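Local coordinates for protein ULam111 (Flavobacterium sp., PDB 5WUT) that probably hydrolyses the beta-1,3-glucan laminarin, as a laminarinase with the jelly-roll fold of glycoside hydrolase family 16, at residues Y84-A89 with L162-W167; P99-L104 with I119-Y124. One frame throughout, in Å; residues are numbered along the deposited sequence.

Contact 1 (Y84-A89 with L162-W167); sequences YIEARA and LYAIDW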
loop_
_atom_site.group_PDB
_atom_site.type_symbol
_atom_site.label_atom_id
_atom_site.label_comp_id
_atom_site.label_asym_id
_atom_site.label_seq_id
_atom_site.Cartn_x
_atom_site.Cartn_y
_atom_site.Cartn_z
ATOM N N TYR A 84 9.010 -6.333 -14.437
ATOM C CA TYR A 84 8.421 -6.295 -13.114
ATOM C C TYR A 84 9.357 -7.097 -12.232
ATOM O O TYR A 84 9.548 -8.293 -12.443
ATOM C CB TYR A 84 6.997 -6.866 -13.088
ATOM C CG TYR A 84 6.277 -6.530 -11.786
ATOM C CD1 TYR A 84 6.386 -7.353 -10.669
ATOM C CD2 TYR A 84 5.500 -5.374 -11.679
ATOM C CE1 TYR A 84 5.736 -7.028 -9.470
ATOM C CE2 TYR A 84 4.837 -5.052 -10.503
ATOM C CZ TYR A 84 4.965 -5.878 -9.404
ATOM O OH TYR A 84 4.315 -5.529 -8.237
ATOM N N ILE A 85 9.952 -6.429 -11.255
ATOM C CA ILE A 85 10.997 -7.035 -10.439
ATOM C C ILE A 85 10.509 -7.038 -8.990
ATOM O O ILE A 85 10.126 -6.002 -8.469
ATOM C CB ILE A 85 12.321 -6.280 -10.595
ATOM C CG1 ILE A 85 12.876 -6.457 -12.015
ATOM C CG2 ILE A 85 13.325 -6.729 -9.544
ATOM C CD1 ILE A 85 13.958 -5.487 -12.370
ATOM N N GLU A 86 10.481 -8.207 -8.359
ATOM C CA GLU A 86 9.870 -8.352 -7.026
ATOM C C GLU A 86 10.749 -9.130 -6.065
ATOM O O GLU A 86 11.284 -10.182 -6.433
ATOM C CB GLU A 86 8.508 -9.057 -7.164
ATOM C CG GLU A 86 7.757 -9.315 -5.853
ATOM C CD GLU A 86 6.486 -10.132 -6.106
ATOM O OE1 GLU A 86 5.461 -9.551 -6.529
ATOM O OE2 GLU A 86 6.525 -11.368 -5.919
ATOM N N ALA A 87 10.894 -8.617 -4.841
ATOM C CA ALA A 87 11.594 -9.331 -3.783
ATOM C C ALA A 87 10.662 -9.557 -2.612
ATOM O O ALA A 87 9.784 -8.742 -2.338
ATOM C CB ALA A 87 12.840 -8.561 -3.319
ATOM N N ARG A 88 10.832 -10.685 -1.937
ATOM C CA ARG A 88 10.078 -10.980 -0.730
ATOM C C ARG A 88 11.080 -11.042 0.403
ATOM O O ARG A 88 12.058 -11.790 0.323
ATOM C CB ARG A 88 9.306 -12.296 -0.878
ATOM C CG ARG A 88 8.514 -12.671 0.349
ATOM C CD ARG A 88 7.611 -13.867 0.096
ATOM N NE ARG A 88 6.754 -14.102 1.249
ATOM C CZ ARG A 88 6.996 -14.993 2.206
ATOM N NH1 ARG A 88 8.072 -15.749 2.164
ATOM N NH2 ARG A 88 6.149 -15.119 3.216
ATOM N N ALA A 89 10.885 -10.230 1.438
ATOM C CA ALA A 89 11.907 -10.127 2.470
ATOM C C ALA A 89 11.348 -9.784 3.838
ATOM O O ALA A 89 10.243 -9.257 3.963
ATOM C CB ALA A 89 12.954 -9.098 2.071
ATOM N N LEU A 162 6.416 -7.772 0.347
ATOM C CA LEU A 162 6.840 -7.712 -1.048
ATOM C C LEU A 162 7.259 -6.300 -1.421
ATOM O O LEU A 162 6.567 -5.320 -1.089
ATOM C CB LEU A 162 5.710 -8.177 -1.972
ATOM C CG LEU A 162 5.120 -9.558 -1.705
ATOM C CD1 LEU A 162 4.020 -9.803 -2.727
ATOM C CD2 LEU A 162 6.171 -10.640 -1.778
ATOM N N TYR A 163 8.396 -6.205 -2.103
ATOM C CA TYR A 163 8.940 -4.939 -2.572
ATOM C C TYR A 163 9.191 -5.074 -4.050
ATOM O O TYR A 163 9.889 -5.995 -4.444
ATOM C CB TYR A 163 10.236 -4.600 -1.826
ATOM C CG TYR A 163 10.102 -4.570 -0.323
ATOM C CD1 TYR A 163 10.159 -5.738 0.437
ATOM C CD2 TYR A 163 9.951 -3.362 0.353
ATOM C CE1 TYR A 163 10.038 -5.697 1.824
ATOM C CE2 TYR A 163 9.846 -3.315 1.725
ATOM C CZ TYR A 163 9.889 -4.481 2.463
ATOM O OH TYR A 163 9.777 -4.418 3.851
ATOM N N ALA A 164 8.606 -4.203 -4.874
ATOM C CA ALA A 164 8.706 -4.406 -6.311
ATOM C C ALA A 164 8.755 -3.112 -7.106
ATOM O O ALA A 164 8.387 -2.048 -6.609
ATOM C CB ALA A 164 7.534 -5.262 -6.797
ATOM N N ILE A 165 9.220 -3.220 -8.350
ATOM C CA ILE A 165 9.106 -2.132 -9.314
ATOM C C ILE A 165 8.510 -2.651 -10.611
ATOM O O ILE A 165 8.686 -3.817 -10.960
ATOM C CB ILE A 165 10.458 -1.458 -9.633
ATOM C CG1 ILE A 165 11.497 -2.485 -10.095
ATOM C CG2 ILE A 165 10.963 -0.707 -8.418
ATOM C CD1 ILE A 165 12.788 -1.852 -10.619
ATOM N N ASP A 166 7.786 -1.785 -11.309
ATOM C CA ASP A 166 7.448 -2.037 -12.705
ATOM C C ASP A 166 8.189 -0.980 -13.490
ATOM O O ASP A 166 7.916 0.214 -13.374
ATOM C CB ASP A 166 5.945 -1.989 -12.961
ATOM C CG ASP A 166 5.573 -2.578 -14.327
ATOM O OD1 ASP A 166 6.375 -3.357 -14.878
ATOM O OD2 ASP A 166 4.472 -2.300 -14.824
ATOM N N TRP A 167 9.152 -1.436 -14.276
ATOM C CA TRP A 167 10.128 -0.580 -14.920
ATOM C C TRP A 167 9.956 -0.672 -16.422
ATOM O O TRP A 167 10.068 -1.758 -17.006
ATOM C CB TRP A 167 11.526 -1.031 -14.480
ATOM C CG TRP A 167 12.720 -0.469 -15.207
ATOM C CD1 TRP A 167 12.805 0.680 -15.954
ATOM C CD2 TRP A 167 14.018 -1.056 -15.232
ATOM N NE1 TRP A 167 14.081 0.834 -16.448
ATOM C CE2 TRP A 167 14.847 -0.221 -16.017
ATOM C CE3 TRP A 167 14.559 -2.222 -14.673
ATOM C CZ2 TRP A 167 16.184 -0.516 -16.259
ATOM C CZ3 TRP A 167 15.883 -2.506 -14.912
ATOM C CH2 TRP A 167 16.683 -1.659 -15.694
HETATM O O HOH W 1 9.664 -6.788 5.081
#
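This antiparallel strand pair belongs to one of the two sheets of a beta-jelly roll, with Ile85 and Ala87 on one strand hydrogen-bonded to Ile165 and Tyr163 on the other. Each pair exchanges two backbone bonds; that from Ala87 N to Tyr163 O is 2.8 Å long and almost straight (174°). The side chains of Tyr84, Glu86, Arg88, Leu162, Ala164 and Asp166 share a partly exposed face. There the Tyr84 ring lies across the neighbouring strand, because its CG stands anti to the backbone N (chi1 -167°). Ile165 O sits over one ring face, offset toward the rim, while Asp166 CB comes to 3.6 Å from Tyr84 CD2. At the far end of the ring, Tyr84 OH is 3.5 Å from Ala164 CB. Leu162 reaches back over the partner strand: its CD2 meets Arg88 CB at 3.7 Å and also touches CG and CD of that extended chain, the two side chains crossing at a slant. Glu86 and Arg88 send their polar ends to strand 224-234, Glu86 to the Tyr230 hydroxyl and Arg88 into a salt bridge with Asp229.

The other face is buried. Ile85 CB packs on Ile165 CG1 at 3.9 Å, and Ile85 CD1 touches the edge of the Trp167 indole at CE3, 4.0 Å away. Where Ala89 passes the Tyr163 ring, a water in the plane of that ring bridges its hydroxyl to Ala89 O, donating to the carbonyl over 2.8 Å. One partly exposed face and one turned inward on strand 118-123 is the arrangement of an outer sheet in a jelly-roll sandwich.

Contact 2 (P99-L104 with I119-Y124); sequences PAFWML and IDILEY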
loop_
_atom_site.group_PDB
_atom_site.type_symbol
_atom_site.label_atom_id
_atom_site.label_comp_id
_atom_site.label_asym_id
_atom_site.label_seq_id
_atom_site.Cartn_x
_atom_site.Cartn_y
_atom_site.Cartn_z
ATOM N N PRO A 99 19.001 -2.120 6.061
ATOM C CA PRO A 99 18.877 -3.126 5.010
ATOM C C PRO A 99 18.424 -2.508 3.695
ATOM O O PRO A 99 17.673 -1.523 3.691
ATOM C CB PRO A 99 17.813 -4.064 5.563
ATOM C CG PRO A 99 16.903 -3.152 6.319
ATOM C CD PRO A 99 17.876 -2.199 7.010
ATOM N N ALA A 100 18.877 -3.085 2.587
ATOM C CA ALA A 100 18.486 -2.566 1.285
ATOM C C ALA A 100 18.484 -3.634 0.204
ATOM O O ALA A 100 19.313 -4.537 0.200
ATOM C CB ALA A 100 19.405 -1.432 0.882
ATOM N N PHE A 101 17.538 -3.510 -0.718
ATOM C CA PHE A 101 17.539 -4.247 -1.983
ATOM C C PHE A 101 17.368 -3.205 -3.075
ATOM O O PHE A 101 16.410 -2.428 -3.053
ATOM C CB PHE A 101 16.416 -5.304 -2.021
ATOM C CG PHE A 101 16.109 -5.820 -3.410
ATOM C CD1 PHE A 101 17.084 -6.469 -4.147
ATOM C CD2 PHE A 101 14.848 -5.650 -3.976
ATOM C CE1 PHE A 101 16.814 -6.945 -5.429
ATOM C CE2 PHE A 101 14.575 -6.123 -5.263
ATOM C CZ PHE A 101 15.565 -6.775 -5.980
ATOM N N TRP A 102 18.300 -3.158 -4.013
ATOM C CA TRP A 102 18.362 -2.028 -4.927
ATOM C C TRP A 102 19.113 -2.391 -6.195
ATOM O O TRP A 102 19.525 -3.543 -6.356
ATOM C CB TRP A 102 18.997 -0.815 -4.206
ATOM C CG TRP A 102 20.337 -1.047 -3.521
ATOM C CD1 TRP A 102 20.599 -1.894 -2.486
ATOM C CD2 TRP A 102 21.557 -0.350 -3.795
ATOM N NE1 TRP A 102 21.935 -1.786 -2.108
ATOM C CE2 TRP A 102 22.536 -0.843 -2.903
ATOM C CE3 TRP A 102 21.920 0.632 -4.726
ATOM C CZ2 TRP A 102 23.853 -0.391 -2.915
ATOM C CZ3 TRP A 102 23.238 1.089 -4.736
ATOM C CH2 TRP A 102 24.184 0.571 -3.826
ATOM N N MET A 103 19.204 -1.448 -7.133
ATOM C CA MET A 103 19.839 -1.708 -8.429
ATOM C C MET A 103 20.733 -0.570 -8.883
ATOM O O MET A 103 20.469 0.584 -8.567
ATOM C CB MET A 103 18.775 -1.975 -9.510
ATOM C CG MET A 103 17.872 -3.134 -9.176
ATOM S SD MET A 103 16.687 -3.513 -10.470
ATOM C CE MET A 103 17.717 -4.418 -11.620
ATOM N N LEU A 104 21.792 -0.911 -9.625
ATOM C CA LEU A 104 22.700 0.075 -10.206
ATOM C C LEU A 104 22.863 -0.123 -11.700
ATOM O O LEU A 104 22.785 -1.250 -12.192
ATOM C CB LEU A 104 24.074 0.001 -9.530
ATOM C CG LEU A 104 24.152 0.699 -8.182
ATOM C CD1 LEU A 104 25.454 0.304 -7.458
ATOM C CD2 LEU A 104 24.094 2.210 -8.394
ATOM N N ILE A 119 18.295 2.504 -8.504
ATOM C CA ILE A 119 16.891 2.254 -8.151
ATOM C C ILE A 119 16.828 1.636 -6.760
ATOM O O ILE A 119 17.360 0.550 -6.546
ATOM C CB ILE A 119 16.182 1.295 -9.150
ATOM C CG1 ILE A 119 16.466 1.698 -10.599
ATOM C CG2 ILE A 119 14.657 1.223 -8.835
ATOM C CD1 ILE A 119 15.952 0.702 -11.616
ATOM N N ASP A 120 16.192 2.330 -5.815
ATOM C CA ASP A 120 16.103 1.857 -4.442
ATOM C C ASP A 120 14.728 1.261 -4.197
ATOM O O ASP A 120 13.725 1.988 -4.104
ATOM C CB ASP A 120 16.356 2.991 -3.449
ATOM C CG ASP A 120 17.742 3.559 -3.557
ATOM O OD1 ASP A 120 18.653 2.827 -3.964
ATOM O OD2 ASP A 120 17.923 4.733 -3.190
ATOM N N ILE A 121 14.688 -0.058 -4.056
ATOM C CA ILE A 121 13.422 -0.789 -4.057
ATOM C C ILE A 121 12.948 -1.162 -2.645
ATOM O O ILE A 121 11.802 -0.897 -2.279
ATOM C CB ILE A 121 13.552 -2.061 -4.922
ATOM C CG1 ILE A 121 14.031 -1.688 -6.333
ATOM C CG2 ILE A 121 12.218 -2.816 -4.953
ATOM C CD1 ILE A 121 14.360 -2.909 -7.223
ATOM N N LEU A 122 13.823 -1.812 -1.869
ATOM C CA LEU A 122 13.595 -2.034 -0.447
ATOM C C LEU A 122 14.575 -1.135 0.281
ATOM O O LEU A 122 15.775 -1.290 0.123
ATOM C CB LEU A 122 13.807 -3.512 -0.059
ATOM C CG LEU A 122 13.598 -3.980 1.397
ATOM C CD1 LEU A 122 13.588 -5.491 1.393
ATOM C CD2 LEU A 122 14.626 -3.480 2.426
ATOM N N GLU A 123 14.063 -0.178 1.049
ATOM C CA GLU A 123 14.915 0.686 1.868
ATOM C C GLU A 123 14.236 0.920 3.200
ATOM O O GLU A 123 13.097 1.392 3.253
ATOM C CB GLU A 123 15.172 2.029 1.205
ATOM C CG GLU A 123 15.779 1.956 -0.161
ATOM C CD GLU A 123 17.252 1.608 -0.137
ATOM O OE1 GLU A 123 17.903 1.749 0.926
ATOM O OE2 GLU A 123 17.757 1.195 -1.203
ATOM N N TYR A 124 14.941 0.607 4.278
ATOM C CA TYR A 124 14.405 0.739 5.626
ATOM C C TYR A 124 15.532 1.145 6.535
ATOM O O TYR A 124 16.631 0.613 6.414
ATOM C CB TYR A 124 13.787 -0.578 6.082
ATOM C CG TYR A 124 13.341 -0.667 7.521
ATOM C CD1 TYR A 124 14.130 -1.320 8.461
ATOM C CD2 TYR A 124 12.105 -0.164 7.932
ATOM C CE1 TYR A 124 13.712 -1.437 9.786
ATOM C CE2 TYR A 124 11.683 -0.283 9.238
ATOM C CZ TYR A 124 12.494 -0.920 10.161
ATOM O OH TYR A 124 12.079 -1.038 11.462
#
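Phe101 meets two residues of the opposite strand at once, Ile121 and Leu122, and this is a classic beta bulge. Phe101 O accepts both amides, Ile121 N at 3.1 Å and Leu122 N at 2.9 Å, the latter bond being straighter (168° against 143°). The extra residue moves the register by one, so Met103 pairs with Ile119 on one flank and Ala100 with Glu123 on the other.

Ile121 is the side chain to follow. Its CB lies 3.4 Å from Phe101 O, beside the carbonyl oxygen that takes both amides. From there CG2 turns to the Phe101 ring, 4.0 Å from CD2. CG1, anti to its own carbonyl carbon (chi1 -55°), carries the chain on alongside the ring, and CD1 ends 3.8 Å from Phe101 CE2 and 4.0 Å from Met103 CG. With an alanine here, CG1, CG2 and CD1 would be gone, and the Phe101 ring and Met103 CG would probably lose the methyl they both rest on, leaving a gap beside the ring.

On the opposite face, Glu123 bends at chi2 so that OE1 comes 3.5 Å from Ala100 CB; OE1 is hydrogen-bonded to Trp98 NE1. Trp102 directs NE1 to Asn205. Glu118, Asp120 and Glu123 match the ExDxxE signature of family 16, whose bulged strand carries the catalytic carboxylates, so this face probably borders the active site. Strand 200-208 flanks 99-104 on its far side and strand 131-137 flanks 119-124, while Ile119, Ile121 and Leu122 pack against strand 161-167 of the other sheet.

Overall arrangement
After the strands of the N-terminal third, the chain lays down 84-89, then passes almost directly into 99-104 in the facing sheet. After a short excursion with a small helix it returns as 119-124, closing contact 2 over 14 intervening residues. Only much later does 162-167 come back to pair with 84-89, so the wide loop of contact 1 encloses the whole of contact 2. The centres lie about 10 Å apart, and the two pairs meet through side chains in the sandwich interior: Tyr163 CD1 is 3.6 Å from Leu122 CD1, and Ala87 CB is equally close to Phe101 CE2. Together they tie the sheet carrying the bulged strand to the sheet behind it.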